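Long-range contacts in peptidase (PDB 5NYW), which is of unknown function but, as an Anbu (ancestral beta-subunit) protein with the Ntn-hydrolase fold of proteasome subunits, assembles from 14 chains and is probably a peptidase: residues 3-8 and 45-50; 60-65 and 85-90; 111-116 and 127-132. All blocks are in the same frame, centred on the assembly; numbering follows the deposited sequence.

In the fold
The three contacts lead from the core of the subunit to its outer helices. Contact 1 joins the two facing sheets, contact 3 pairs two strands within one of them, and contact 2 packs the helices covering that sheet. Contacts 1 and 3 have centres about 8 Å apart and share a sheet, the probable bond from Q47 N to L115 O (2.8 Å) tying strands 42-50 and 112-120. Contacts 2 and 3, centres about 12 Å apart, meet where L87 CD2 touches I130 CD1 at 3.7 Å. A49 of segment 45-50 touches T1, the N-terminal threonine that is probably the nucleophile, as in proteasome beta-subunits, so contact 1 borders the presumed active site.

Contact 1. Residues 3-8 and 45-50; sequences CVAMRL and VVQSAG
Q47 reaches from strand 45-50 to the side chains of C3 and A5 and the carbonyl of V4. Its CB rests against C3, 4.0 Å from C3 CB. With CG anti to its own carbonyl carbon (chi1 -71°) and the chain extended beyond, the amide is carried to the opposing strand. There CD passes 3.9 Å from V4 O, and the two ends of the amide divide the work. OE1 lies 3.4 Å from the methyl CB of A5, while NE2 bonds to V4 O at 3.2 Å. That bond is nearly straight (167° at the hydrogen) and keeps to the amide plane of Q47, but it approaches V4 O from above the carbonyl plane, 56° out of it. S16 OG is a second hydrogen-bond partner of NE2, so NE2 is held by both a backbone and a side-chain oxygen. Beside it C3 SG sits 3.3 Å from S48 O. Strand 3-7 runs in its own sheet between strands 11-23 and 145-149, and strand 45-50 lies in the facing sheet between 33-38 and 112-120; L115 of strand 112-120 touches both A5 and Q47, within the beta sandwich of the proteasome-type fold.

Contact 2. Residues 60-65 and 85-90; sequences SLLQRR and TLLGET. With SO4 (sulfate ion), chain B.
L62 and T90 meet in the helical layer that covers one sheet of the alpha-beta-beta-alpha sandwich, where helices 52-65 and 80-98 pass at 122° between the directions of their short segments. L62 carries the apolar part of the contact. Its CG, anti to the carbonyl carbon (chi1 -71°), directs both methyls at helix 80-98: CD1 touches L87 CD1 at 3.7 Å, the two leucines crossing at about a right angle, while CD2 lies 4.2 Å from L86 CD2 and 3.7 Å from T90 OG1. L74, from the connecting loop, adds to this leucine cluster.

The other flank is mixed, with a polar bridge beside the aliphatic parts of L61 and T90. R65 stretches alongside T90 in the opposite direction, and L61 CB lies 4.2 Å above the centre of one face of its guanidinium. A water in the guanidinium plane joins the helices: it accepts from R65 NH1 at 2.7 Å and donates to T90 OG1 at 2.7 Å. T90 OG1 in turn donates a hydrogen bond to L86 O, also 2.7 Å away, reaching that carbonyl from the face opposite to the one used by T90 N. A sulfate, probably from the crystallisation liquor, stands at the guanidinium edge, its O3 weakly bonded to R65 NE at 3.5 Å.

The donors therefore run in one direction, from the arginine through water and threonine to a helix carbonyl. With a salt bridge to E93 at NH2 and the anion near NE, R65 is held along its edge and its positive charge is probably stabilised.

Contact 3. Residues 111-116 and 127-132; sequences NCNLLL and LFHIYP. Unlike the reference sequence in segment 111-116: C112 (reference Gly).
P132 plugs a hollow shaped by N111, C112 and N113. Its ring carbon CG sits 3.3 Å from C112 O, its CB leans on the amide of N111, 3.7 Å from N111 CG, and its CD is turned to the amide of N113. The N111 side chain crosses the proline at about a right angle, whereas N113 passes it obliquely.

Next to this plug N113 and H129 are joined by a hydrogen bond. In H129 the CG stands opposite the backbone N (chi1 173°), which swings the imidazole along the strands toward N113; NE2 then donates to N113 OD1 at 2.7 Å. The bond is almost linear and lies in the ring plane, although amide and ring are turned 64° apart. Y131 leans over one face of the imidazole, its CE1 3.7 Å above the plane and offset toward the rim, while L115 CD2 nestles against H129 CB at 3.8 Å.

The segments lie on the two arms of a beta hairpin, strands 112-120 and 126-130, within the sheet that also holds 42-50 and 136-138. L114 with I130 and L116 with F128 are antiparallel hydrogen-bonded pairs, and the non-hydrogen-bonded pair L115 with H129 lies between them. F128 N donates to L116 O at 2.6 Å.

On the face carrying L114, L116, F128 and I130, the bumps are apolar. I130 CD1 bends back across the hairpin to L116 CB, 3.7 Å away, and also lies near L114 O. The F128 ring has its edge toward L116 O and meets F136 nearly perpendicularly, with M80 and A84 of helix 80-98 touching it. L127, on the face of L115 and H129, brings its CD1 to 3.5 Å from L116 O.

Contact 1. Residues 3-8 and 45-50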
ATOM      1  N   CYS L   3     -32.520  14.300 -23.970  1.00 53.60           N
ATOM      2  CA  CYS L   3     -33.385  13.128 -24.015  1.00 48.70           C
ATOM      3  C   CYS L   3     -34.334  13.113 -22.825  1.00 57.36           C
ATOM      4  O   CYS L   3     -33.965  13.511 -21.727  1.00 47.45           O
ATOM      5  CB  CYS L   3     -32.558  11.834 -24.040  1.00 49.10           C
ATOM      6  SG  CYS L   3     -31.306  11.699 -25.372  1.00 50.88           S
ATOM      7  N   VAL L   4     -35.567  12.674 -23.047  1.00 68.50           N
ATOM      8  CA  VAL L   4     -36.516  12.551 -21.948  1.00 64.50           C
ATOM      9  C   VAL L   4     -37.269  11.231 -22.083  1.00 49.17           C
ATOM     10  O   VAL L   4     -37.547  10.763 -23.187  1.00 43.67           O
ATOM     11  CB  VAL L   4     -37.517  13.766 -21.880  1.00 51.09           C
ATOM     12  CG1 VAL L   4     -38.294  13.957 -23.189  1.00 39.04           C
ATOM     13  CG2 VAL L   4     -38.481  13.630 -20.686  1.00 51.37           C
ATOM     14  N   ALA L   5     -37.569  10.617 -20.946  1.00 46.47           N
ATOM     15  CA  ALA L   5     -38.366   9.407 -20.936  1.00 54.75           C
ATOM     16  C   ALA L   5     -39.377   9.508 -19.818  1.00 53.75           C
ATOM     17  O   ALA L   5     -39.058   9.966 -18.732  1.00 64.38           O
ATOM     18  CB  ALA L   5     -37.483   8.183 -20.771  1.00 61.05           C
ATOM     19  N   MET L   6     -40.594   9.063 -20.089  1.00 57.63           N
ATOM     20  CA  MET L   6     -41.685   9.155 -19.139  1.00 55.97           C
ATOM     21  C   MET L   6     -42.316   7.788 -18.894  1.00 67.80           C
ATOM     22  O   MET L   6     -42.613   7.060 -19.845  1.00 80.18           O
ATOM     23  CB  MET L   6     -42.754  10.129 -19.646  1.00 57.63           C
ATOM     24  CG  MET L   6     -42.252  11.526 -19.927  1.00 62.77           C
ATOM     25  SD  MET L   6     -43.383  12.482 -20.957  1.00 65.69           S
ATOM     26  CE  MET L   6     -42.637  14.108 -20.910  1.00 46.95           C
ATOM     27  N   ARG L   7     -42.483   7.427 -17.624  1.00 62.59           N
ATOM     28  CA  ARG L   7     -43.189   6.200 -17.262  1.00 61.74           C
ATOM     29  C   ARG L   7     -44.551   6.498 -16.651  1.00 64.06           C
ATOM     30  O   ARG L   7     -44.636   7.009 -15.536  1.00 68.13           O
ATOM     31  CB  ARG L   7     -42.363   5.362 -16.288  1.00 58.98           C
ATOM     32  CG  ARG L   7     -43.058   4.107 -15.783  1.00 46.45           C
ATOM     33  CD  ARG L   7     -42.201   3.432 -14.725  1.00 48.58           C
ATOM     34  NE  ARG L   7     -42.882   2.329 -14.044  1.00 60.86           N
ATOM     35  CZ  ARG L   7     -43.521   2.436 -12.881  1.00 65.11           C
ATOM     36  NH1 ARG L   7     -44.097   1.371 -12.353  1.00 59.18           N
ATOM     37  NH2 ARG L   7     -43.574   3.601 -12.239  1.00 63.72           N
ATOM     38  N   LEU L   8     -45.607   6.125 -17.369  1.00 62.50           N
ATOM     39  CA  LEU L   8     -46.981   6.398 -16.963  1.00 60.02           C
ATOM     40  C   LEU L   8     -47.698   5.090 -16.713  1.00 58.35           C
ATOM     41  O   LEU L   8     -47.133   4.029 -16.961  1.00 64.08           O
ATOM     42  CB  LEU L   8     -47.715   7.193 -18.032  1.00 59.98           C
ATOM     43  CG  LEU L   8     -46.878   8.308 -18.641  1.00 70.05           C
ATOM     44  CD1 LEU L   8     -47.296   8.507 -20.074  1.00 70.80           C
ATOM     45  CD2 LEU L   8     -47.025   9.583 -17.822  1.00 59.98           C
ATOM     46  N   VAL L  45     -35.528   0.334 -24.588  1.00 54.06           N
ATOM     47  CA  VAL L  45     -35.065   1.587 -25.187  1.00 55.18           C
ATOM     48  C   VAL L  45     -33.904   2.186 -24.408  1.00 56.80           C
ATOM     49  O   VAL L  45     -33.976   2.340 -23.181  1.00 56.75           O
ATOM     50  CB  VAL L  45     -36.200   2.636 -25.253  1.00 49.02           C
ATOM     51  CG1 VAL L  45     -35.689   3.953 -25.828  1.00 46.43           C
ATOM     52  CG2 VAL L  45     -37.351   2.110 -26.082  1.00 55.22           C
ATOM     53  N   VAL L  46     -32.839   2.533 -25.125  1.00 52.48           N
ATOM     54  CA  VAL L  46     -31.687   3.182 -24.512  1.00 53.81           C
ATOM     55  C   VAL L  46     -31.462   4.570 -25.101  1.00 51.55           C
ATOM     56  O   VAL L  46     -31.351   4.714 -26.321  1.00 55.61           O
ATOM     57  CB  VAL L  46     -30.409   2.352 -24.711  1.00 53.66           C
ATOM     58  CG1 VAL L  46     -29.218   3.084 -24.128  1.00 49.12           C
ATOM     59  CG2 VAL L  46     -30.557   0.970 -24.072  1.00 61.60           C
ATOM     60  N   GLN L  47     -31.385   5.593 -24.254  1.00 56.36           N
ATOM     61  CA  GLN L  47     -31.131   6.941 -24.760  1.00 51.12           C
ATOM     62  C   GLN L  47     -29.776   7.477 -24.315  1.00 51.90           C
ATOM     63  O   GLN L  47     -29.376   7.280 -23.165  1.00 58.65           O
ATOM     64  CB  GLN L  47     -32.242   7.884 -24.308  1.00 48.05           C
ATOM     65  CG  GLN L  47     -33.575   7.642 -25.001  1.00 50.70           C
ATOM     66  CD  GLN L  47     -34.717   8.359 -24.296  1.00 62.33           C
ATOM     67  OE1 GLN L  47     -35.045   8.045 -23.148  1.00 65.95           O
ATOM     68  NE2 GLN L  47     -35.316   9.335 -24.971  1.00 59.59           N
ATOM     69  N   SER L  48     -29.097   8.200 -25.205  1.00 48.86           N
ATOM     70  CA  SER L  48     -27.719   8.596 -24.947  1.00 52.09           C
ATOM     71  C   SER L  48     -27.522  10.093 -24.838  1.00 53.24           C
ATOM     72  O   SER L  48     -28.089  10.886 -25.611  1.00 52.14           O
ATOM     73  CB  SER L  48     -26.778   8.070 -26.036  1.00 48.20           C
ATOM     74  OG  SER L  48     -26.840   6.669 -26.142  1.00 56.34           O
ATOM     75  N   ALA L  49     -26.667  10.436 -23.877  1.00 44.34           N
ATOM     76  CA  ALA L  49     -26.166  11.775 -23.643  1.00 39.18           C
ATOM     77  C   ALA L  49     -24.737  11.701 -23.108  1.00 49.03           C
ATOM     78  O   ALA L  49     -24.312  10.684 -22.574  1.00 57.91           O
ATOM     79  CB  ALA L  49     -27.044  12.494 -22.671  1.00 50.73           C
ATOM     80  N   GLY L  50     -23.994  12.781 -23.266  1.00 48.02           N
ATOM     81  CA  GLY L  50     -22.633  12.827 -22.800  1.00 40.36           C
ATOM     82  C   GLY L  50     -21.724  12.452 -23.938  1.00 50.51           C
ATOM     83  O   GLY L  50     -22.118  12.564 -25.101  1.00 46.92           O
TER

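Contact 2. Residues 60-65 and 85-90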
ATOM      1  N   SER L  60     -22.758  -0.209 -29.037  1.00 49.22           N
ATOM      2  CA  SER L  60     -22.185  -1.184 -29.953  1.00 50.91           C
ATOM      3  C   SER L  60     -21.861  -2.498 -29.230  1.00 60.58           C
ATOM      4  O   SER L  60     -22.149  -3.569 -29.758  1.00 68.35           O
ATOM      5  CB  SER L  60     -20.933  -0.621 -30.629  1.00 48.21           C
ATOM      6  OG  SER L  60     -21.254   0.298 -31.658  1.00 55.91           O
ATOM      7  N   LEU L  61     -21.294  -2.416 -28.022  1.00 55.77           N
ATOM      8  CA  LEU L  61     -20.971  -3.610 -27.241  1.00 56.21           C
ATOM      9  C   LEU L  61     -22.233  -4.381 -26.831  1.00 63.45           C
ATOM     10  O   LEU L  61     -22.228  -5.605 -26.815  1.00 74.97           O
ATOM     11  CB  LEU L  61     -20.134  -3.265 -25.995  1.00 62.96           C
ATOM     12  CG  LEU L  61     -18.631  -2.961 -26.137  1.00 60.27           C
ATOM     13  CD1 LEU L  61     -18.025  -2.610 -24.791  1.00 49.17           C
ATOM     14  CD2 LEU L  61     -17.851  -4.103 -26.785  1.00 57.61           C
ATOM     15  N   LEU L  62     -23.300  -3.671 -26.466  1.00 71.58           N
ATOM     16  CA  LEU L  62     -24.564  -4.319 -26.097  1.00 63.48           C
ATOM     17  C   LEU L  62     -25.209  -5.040 -27.274  1.00 72.17           C
ATOM     18  O   LEU L  62     -25.757  -6.134 -27.109  1.00 79.02           O
ATOM     19  CB  LEU L  62     -25.556  -3.303 -25.542  1.00 54.48           C
ATOM     20  CG  LEU L  62     -25.244  -2.743 -24.161  1.00 54.42           C
ATOM     21  CD1 LEU L  62     -26.118  -1.544 -23.863  1.00 46.06           C
ATOM     22  CD2 LEU L  62     -25.476  -3.818 -23.135  1.00 56.55           C
ATOM     23  N   GLN L  63     -25.145  -4.408 -28.448  1.00 62.83           N
ATOM     24  CA  GLN L  63     -25.711  -4.934 -29.687  1.00 61.19           C
ATOM     25  C   GLN L  63     -24.969  -6.184 -30.138  1.00 68.63           C
ATOM     26  O   GLN L  63     -25.575  -7.159 -30.576  1.00 81.66           O
ATOM     27  CB  GLN L  63     -25.634  -3.882 -30.787  1.00 67.49           C
ATOM     28  CG  GLN L  63     -26.599  -2.726 -30.613  1.00 64.59           C
ATOM     29  CD  GLN L  63     -26.306  -1.603 -31.582  1.00 71.90           C
ATOM     30  OE1 GLN L  63     -25.183  -1.472 -32.069  1.00 78.37           O
ATOM     31  NE2 GLN L  63     -27.300  -0.759 -31.835  1.00 72.77           N
ATOM     32  N   ARG L  64     -23.647  -6.143 -30.035  1.00 75.41           N
ATOM     33  CA  ARG L  64     -22.806  -7.268 -30.437  1.00 79.66           C
ATOM     34  C   ARG L  64     -23.011  -8.483 -29.529  1.00 78.43           C
ATOM     35  O   ARG L  64     -23.093  -9.618 -30.000  1.00 88.20           O
ATOM     36  CB  ARG L  64     -21.326  -6.848 -30.433  1.00 76.13           C
ATOM     37  CG  ARG L  64     -20.600  -6.988 -31.768  1.00 82.04           C
ATOM     38  CD  ARG L  64     -20.435  -8.444 -32.159  1.00 87.09           C
ATOM     39  NE  ARG L  64     -20.366  -9.322 -30.988  1.00 96.60           N
ATOM     40  CZ  ARG L  64     -20.367 -10.653 -31.026  1.00 95.80           C
ATOM     41  NH1 ARG L  64     -20.315 -11.350 -29.895  1.00 89.76           N
ATOM     42  NH2 ARG L  64     -20.424 -11.286 -32.187  1.00 94.01           N
ATOM     43  N   ARG L  65     -23.125  -8.234 -28.232  1.00 68.59           N
ATOM     44  CA  ARG L  65     -23.269  -9.307 -27.266  1.00 70.27           C
ATOM     45  C   ARG L  65     -24.660  -9.956 -27.274  1.00 72.60           C
ATOM     46  O   ARG L  65     -24.834 -11.056 -26.759  1.00 74.22           O
ATOM     47  CB  ARG L  65     -22.922  -8.775 -25.879  1.00 71.24           C
ATOM     48  CG  ARG L  65     -21.429  -8.546 -25.722  1.00 68.17           C
ATOM     49  CD  ARG L  65     -21.083  -7.706 -24.503  1.00 74.22           C
ATOM     50  NE  ARG L  65     -19.651  -7.432 -24.452  1.00 67.79           N
ATOM     51  CZ  ARG L  65     -19.081  -6.584 -23.607  1.00 61.30           C
ATOM     52  NH1 ARG L  65     -19.813  -5.919 -22.721  1.00 66.52           N
ATOM     53  NH2 ARG L  65     -17.781  -6.398 -23.654  1.00 56.17           N
ATOM     54  N   THR L  85     -28.388  -3.357 -14.381  1.00 55.19           N
ATOM     55  CA  THR L  85     -27.066  -3.718 -13.856  1.00 64.75           C
ATOM     56  C   THR L  85     -26.125  -3.976 -15.043  1.00 64.74           C
ATOM     57  O   THR L  85     -24.939  -3.661 -14.984  1.00 56.11           O
ATOM     58  CB  THR L  85     -27.069  -4.951 -12.906  1.00 56.93           C
ATOM     59  OG1 THR L  85     -27.431  -6.143 -13.610  1.00 70.31           O
ATOM     60  CG2 THR L  85     -27.992  -4.729 -11.735  1.00 51.80           C
ATOM     61  N   LEU L  86     -26.664  -4.574 -16.104  1.00 60.69           N
ATOM     62  CA  LEU L  86     -25.880  -4.884 -17.290  1.00 59.61           C
ATOM     63  C   LEU L  86     -25.355  -3.617 -17.971  1.00 57.21           C
ATOM     64  O   LEU L  86     -24.195  -3.545 -18.379  1.00 63.74           O
ATOM     65  CB  LEU L  86     -26.718  -5.704 -18.271  1.00 59.92           C
ATOM     66  CG  LEU L  86     -25.976  -6.122 -19.542  1.00 58.07           C
ATOM     67  CD1 LEU L  86     -24.817  -7.040 -19.176  1.00 52.11           C
ATOM     68  CD2 LEU L  86     -26.896  -6.791 -20.556  1.00 55.99           C
ATOM     69  N   LEU L  87     -26.207  -2.613 -18.097  1.00 60.46           N
ATOM     70  CA  LEU L  87     -25.782  -1.332 -18.657  1.00 64.60           C
ATOM     71  C   LEU L  87     -24.700  -0.686 -17.781  1.00 54.56           C
ATOM     72  O   LEU L  87     -23.723  -0.136 -18.279  1.00 58.93           O
ATOM     73  CB  LEU L  87     -26.975  -0.388 -18.807  1.00 65.46           C
ATOM     74  CG  LEU L  87     -27.436  -0.261 -20.251  1.00 59.50           C
ATOM     75  CD1 LEU L  87     -28.006  -1.592 -20.714  1.00 57.76           C
ATOM     76  CD2 LEU L  87     -28.474   0.806 -20.343  1.00 49.24           C
ATOM     77  N   GLY L  88     -24.903  -0.741 -16.471  1.00 47.70           N
ATOM     78  CA  GLY L  88     -23.950  -0.181 -15.542  1.00 55.22           C
ATOM     79  C   GLY L  88     -22.577  -0.803 -15.698  1.00 62.69           C
ATOM     80  O   GLY L  88     -21.567  -0.091 -15.655  1.00 60.09           O
ATOM     81  N   GLU L  89     -22.543  -2.126 -15.882  1.00 60.00           N
ATOM     82  CA  GLU L  89     -21.299  -2.858 -16.093  1.00 54.41           C
ATOM     83  C   GLU L  89     -20.658  -2.450 -17.411  1.00 56.27           C
ATOM     84  O   GLU L  89     -19.435  -2.290 -17.489  1.00 54.39           O
ATOM     85  CB  GLU L  89     -21.539  -4.381 -16.065  1.00 59.38           C
ATOM     86  CG  GLU L  89     -21.936  -4.904 -14.693  1.00 67.55           C
ATOM     87  CD  GLU L  89     -22.417  -6.339 -14.712  1.00 80.15           C
ATOM     88  OE1 GLU L  89     -22.445  -6.939 -15.806  1.00 86.47           O
ATOM     89  OE2 GLU L  89     -22.807  -6.850 -13.633  1.00 80.09           O
ATOM     90  N   THR L  90     -21.483  -2.273 -18.443  1.00 48.65           N
ATOM     91  CA  THR L  90     -20.974  -1.910 -19.760  1.00 56.73           C
ATOM     92  C   THR L  90     -20.479  -0.444 -19.740  1.00 64.38           C
ATOM     93  O   THR L  90     -19.545  -0.092 -20.463  1.00 59.12           O
ATOM     94  CB  THR L  90     -22.036  -2.088 -20.858  1.00 59.26           C
ATOM     95  OG1 THR L  90     -22.730  -3.319 -20.664  1.00 60.90           O
ATOM     96  CG2 THR L  90     -21.382  -2.072 -22.235  1.00 50.59           C
TER
HETATM   97  S   SO4 B 302     -17.338 -10.024 -26.187  1.00118.77           S
HETATM   98  O1  SO4 B 302     -17.332 -10.058 -24.725  1.00105.09           O
HETATM   99  O2  SO4 B 302     -18.561 -10.661 -26.685  1.00118.71           O
HETATM  100  O3  SO4 B 302     -17.294  -8.638 -26.674  1.00109.62           O
HETATM  101  O4  SO4 B 302     -16.159 -10.752 -26.665  1.00121.96           O
HETATM  102  O   HOH W   1     -22.338  -5.710 -21.924  1.00 57.14           O

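Contact 3. Residues 111-116 and 127-132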
ATOM      1  N   ASN L 111     -17.325  10.745 -19.562  1.00 65.45           N
ATOM      2  CA  ASN L 111     -18.582  10.446 -18.874  1.00 58.13           C
ATOM      3  C   ASN L 111     -19.842  10.490 -19.738  1.00 59.20           C
ATOM      4  O   ASN L 111     -19.948  11.257 -20.708  1.00 66.49           O
ATOM      5  CB  ASN L 111     -18.740  11.358 -17.659  1.00 54.90           C
ATOM      6  CG  ASN L 111     -17.878  10.908 -16.487  1.00 70.49           C
ATOM      7  OD1 ASN L 111     -17.150   9.910 -16.579  1.00 79.16           O
ATOM      8  ND2 ASN L 111     -17.953  11.633 -15.382  1.00 76.52           N
ATOM      9  N   CYS L 112     -20.788   9.632 -19.369  1.00 47.53           N
ATOM     10  CA  CYS L 112     -22.092   9.542 -20.008  1.00 41.76           C
ATOM     11  C   CYS L 112     -23.240   9.314 -19.027  1.00 47.35           C
ATOM     12  O   CYS L 112     -23.053   8.833 -17.910  1.00 52.70           O
ATOM     13  CB  CYS L 112     -22.066   8.398 -21.027  1.00 53.50           C
ATOM     14  SG  CYS L 112     -21.842   6.726 -20.235  1.00 62.12           S
ATOM     15  N   ASN L 113     -24.440   9.678 -19.458  1.00 52.41           N
ATOM     16  CA  ASN L 113     -25.656   9.321 -18.752  1.00 51.03           C
ATOM     17  C   ASN L 113     -26.537   8.607 -19.755  1.00 53.13           C
ATOM     18  O   ASN L 113     -26.511   8.932 -20.953  1.00 49.72           O
ATOM     19  CB  ASN L 113     -26.372  10.550 -18.162  1.00 55.29           C
ATOM     20  CG  ASN L 113     -25.771  11.010 -16.845  1.00 54.66           C
ATOM     21  OD1 ASN L 113     -26.267  10.658 -15.777  1.00 64.93           O
ATOM     22  ND2 ASN L 113     -24.708  11.805 -16.914  1.00 51.94           N
ATOM     23  N   LEU L 114     -27.269   7.606 -19.276  1.00 48.21           N
ATOM     24  CA  LEU L 114     -28.173   6.846 -20.120  1.00 48.99           C
ATOM     25  C   LEU L 114     -29.554   6.743 -19.508  1.00 50.34           C
ATOM     26  O   LEU L 114     -29.696   6.784 -18.284  1.00 47.71           O
ATOM     27  CB  LEU L 114     -27.626   5.439 -20.376  1.00 60.10           C
ATOM     28  CG  LEU L 114     -26.227   5.363 -20.975  1.00 50.18           C
ATOM     29  CD1 LEU L 114     -25.821   3.933 -21.090  1.00 51.08           C
ATOM     30  CD2 LEU L 114     -26.254   5.987 -22.330  1.00 38.09           C
ATOM     31  N   LEU L 115     -30.567   6.615 -20.368  1.00 47.74           N
ATOM     32  CA  LEU L 115     -31.903   6.228 -19.928  1.00 45.67           C
ATOM     33  C   LEU L 115     -32.238   4.853 -20.521  1.00 45.85           C
ATOM     34  O   LEU L 115     -31.906   4.548 -21.678  1.00 43.58           O
ATOM     35  CB  LEU L 115     -32.952   7.271 -20.324  1.00 54.28           C
ATOM     36  CG  LEU L 115     -32.797   8.651 -19.672  1.00 49.87           C
ATOM     37  CD1 LEU L 115     -33.971   9.531 -19.991  1.00 49.22           C
ATOM     38  CD2 LEU L 115     -32.593   8.559 -18.170  1.00 50.98           C
ATOM     39  N   LEU L 116     -32.845   4.016 -19.690  1.00 44.65           N
ATOM     40  CA  LEU L 116     -33.256   2.671 -20.058  1.00 45.49           C
ATOM     41  C   LEU L 116     -34.687   2.458 -19.666  1.00 50.80           C
ATOM     42  O   LEU L 116     -35.021   2.563 -18.495  1.00 56.25           O
ATOM     43  CB  LEU L 116     -32.385   1.633 -19.367  1.00 52.21           C
ATOM     44  CG  LEU L 116     -32.858   0.179 -19.407  1.00 50.64           C
ATOM     45  CD1 LEU L 116     -32.761  -0.412 -20.816  1.00 42.92           C
ATOM     46  CD2 LEU L 116     -32.057  -0.632 -18.399  1.00 47.33           C
ATOM     47  N   LEU L 127     -38.406   1.997 -15.890  1.00 63.56           N
ATOM     48  CA  LEU L 127     -37.582   3.069 -16.454  1.00 57.48           C
ATOM     49  C   LEU L 127     -36.427   3.404 -15.513  1.00 48.92           C
ATOM     50  O   LEU L 127     -36.661   3.622 -14.331  1.00 54.02           O
ATOM     51  CB  LEU L 127     -38.428   4.318 -16.703  1.00 55.27           C
ATOM     52  CG  LEU L 127     -37.696   5.605 -17.099  1.00 57.31           C
ATOM     53  CD1 LEU L 127     -36.977   5.430 -18.415  1.00 56.07           C
ATOM     54  CD2 LEU L 127     -38.641   6.814 -17.128  1.00 48.09           C
ATOM     55  N   PHE L 128     -35.194   3.432 -16.027  1.00 50.08           N
ATOM     56  CA  PHE L 128     -33.999   3.716 -15.213  1.00 46.67           C
ATOM     57  C   PHE L 128     -33.165   4.871 -15.748  1.00 50.72           C
ATOM     58  O   PHE L 128     -33.152   5.156 -16.957  1.00 50.06           O
ATOM     59  CB  PHE L 128     -33.042   2.499 -15.095  1.00 46.81           C
ATOM     60  CG  PHE L 128     -33.630   1.295 -14.379  1.00 53.55           C
ATOM     61  CD1 PHE L 128     -34.578   0.481 -14.991  1.00 53.92           C
ATOM     62  CD2 PHE L 128     -33.287   1.033 -13.063  1.00 48.69           C
ATOM     63  CE1 PHE L 128     -35.116  -0.610 -14.329  1.00 51.25           C
ATOM     64  CE2 PHE L 128     -33.837  -0.035 -12.391  1.00 48.36           C
ATOM     65  CZ  PHE L 128     -34.754  -0.862 -13.024  1.00 51.25           C
ATOM     66  N   HIS L 129     -32.469   5.536 -14.831  1.00 41.51           N
ATOM     67  CA  HIS L 129     -31.425   6.487 -15.184  1.00 48.63           C
ATOM     68  C   HIS L 129     -30.078   5.923 -14.736  1.00 49.21           C
ATOM     69  O   HIS L 129     -29.843   5.806 -13.540  1.00 51.77           O
ATOM     70  CB  HIS L 129     -31.714   7.871 -14.547  1.00 48.13           C
ATOM     71  CG  HIS L 129     -30.614   8.878 -14.714  1.00 56.68           C
ATOM     72  ND1 HIS L 129     -30.732  10.184 -14.277  1.00 72.69           N
ATOM     73  CD2 HIS L 129     -29.368   8.781 -15.235  1.00 53.17           C
ATOM     74  CE1 HIS L 129     -29.623  10.842 -14.540  1.00 61.53           C
ATOM     75  NE2 HIS L 129     -28.771  10.009 -15.116  1.00 53.99           N
ATOM     76  N   ILE L 130     -29.193   5.611 -15.689  1.00 49.89           N
ATOM     77  CA  ILE L 130     -27.852   5.087 -15.383  1.00 52.52           C
ATOM     78  C   ILE L 130     -26.828   6.227 -15.347  1.00 56.58           C
ATOM     79  O   ILE L 130     -26.715   6.992 -16.297  1.00 67.12           O
ATOM     80  CB  ILE L 130     -27.365   4.009 -16.419  1.00 48.92           C
ATOM     81  CG1 ILE L 130     -28.309   2.798 -16.480  1.00 56.64           C
ATOM     82  CG2 ILE L 130     -25.981   3.471 -16.060  1.00 46.23           C
ATOM     83  CD1 ILE L 130     -29.438   2.925 -17.464  1.00 64.83           C
ATOM     84  N   TYR L 131     -26.059   6.297 -14.261  1.00 46.93           N
ATOM     85  CA  TYR L 131     -25.072   7.347 -14.018  1.00 43.30           C
ATOM     86  C   TYR L 131     -23.694   6.935 -14.543  1.00 57.33           C
ATOM     87  O   TYR L 131     -23.492   5.756 -14.851  1.00 69.17           O
ATOM     88  CB  TYR L 131     -24.965   7.630 -12.518  1.00 54.14           C
ATOM     89  CG  TYR L 131     -26.192   8.177 -11.829  1.00 61.82           C
ATOM     90  CD1 TYR L 131     -26.607   9.491 -12.028  1.00 63.66           C
ATOM     91  CD2 TYR L 131     -26.911   7.387 -10.941  1.00 53.48           C
ATOM     92  CE1 TYR L 131     -27.716   9.982 -11.383  1.00 67.61           C
ATOM     93  CE2 TYR L 131     -28.009   7.873 -10.296  1.00 61.25           C
ATOM     94  CZ  TYR L 131     -28.409   9.168 -10.517  1.00 64.48           C
ATOM     95  OH  TYR L 131     -29.505   9.650  -9.855  1.00 78.76           O
ATOM     96  N   PRO L 132     -22.739   7.894 -14.656  1.00 53.12           N
ATOM     97  CA  PRO L 132     -21.379   7.510 -15.102  1.00 55.52           C
ATOM     98  C   PRO L 132     -20.669   6.444 -14.238  1.00 55.78           C
ATOM     99  O   PRO L 132     -19.893   5.663 -14.787  1.00 73.48           O
ATOM    100  CB  PRO L 132     -20.591   8.828 -15.023  1.00 57.86           C
ATOM    101  CG  PRO L 132     -21.617   9.908 -15.131  1.00 53.20           C
ATOM    102  CD  PRO L 132     -22.882   9.358 -14.508  1.00 53.54           C
TER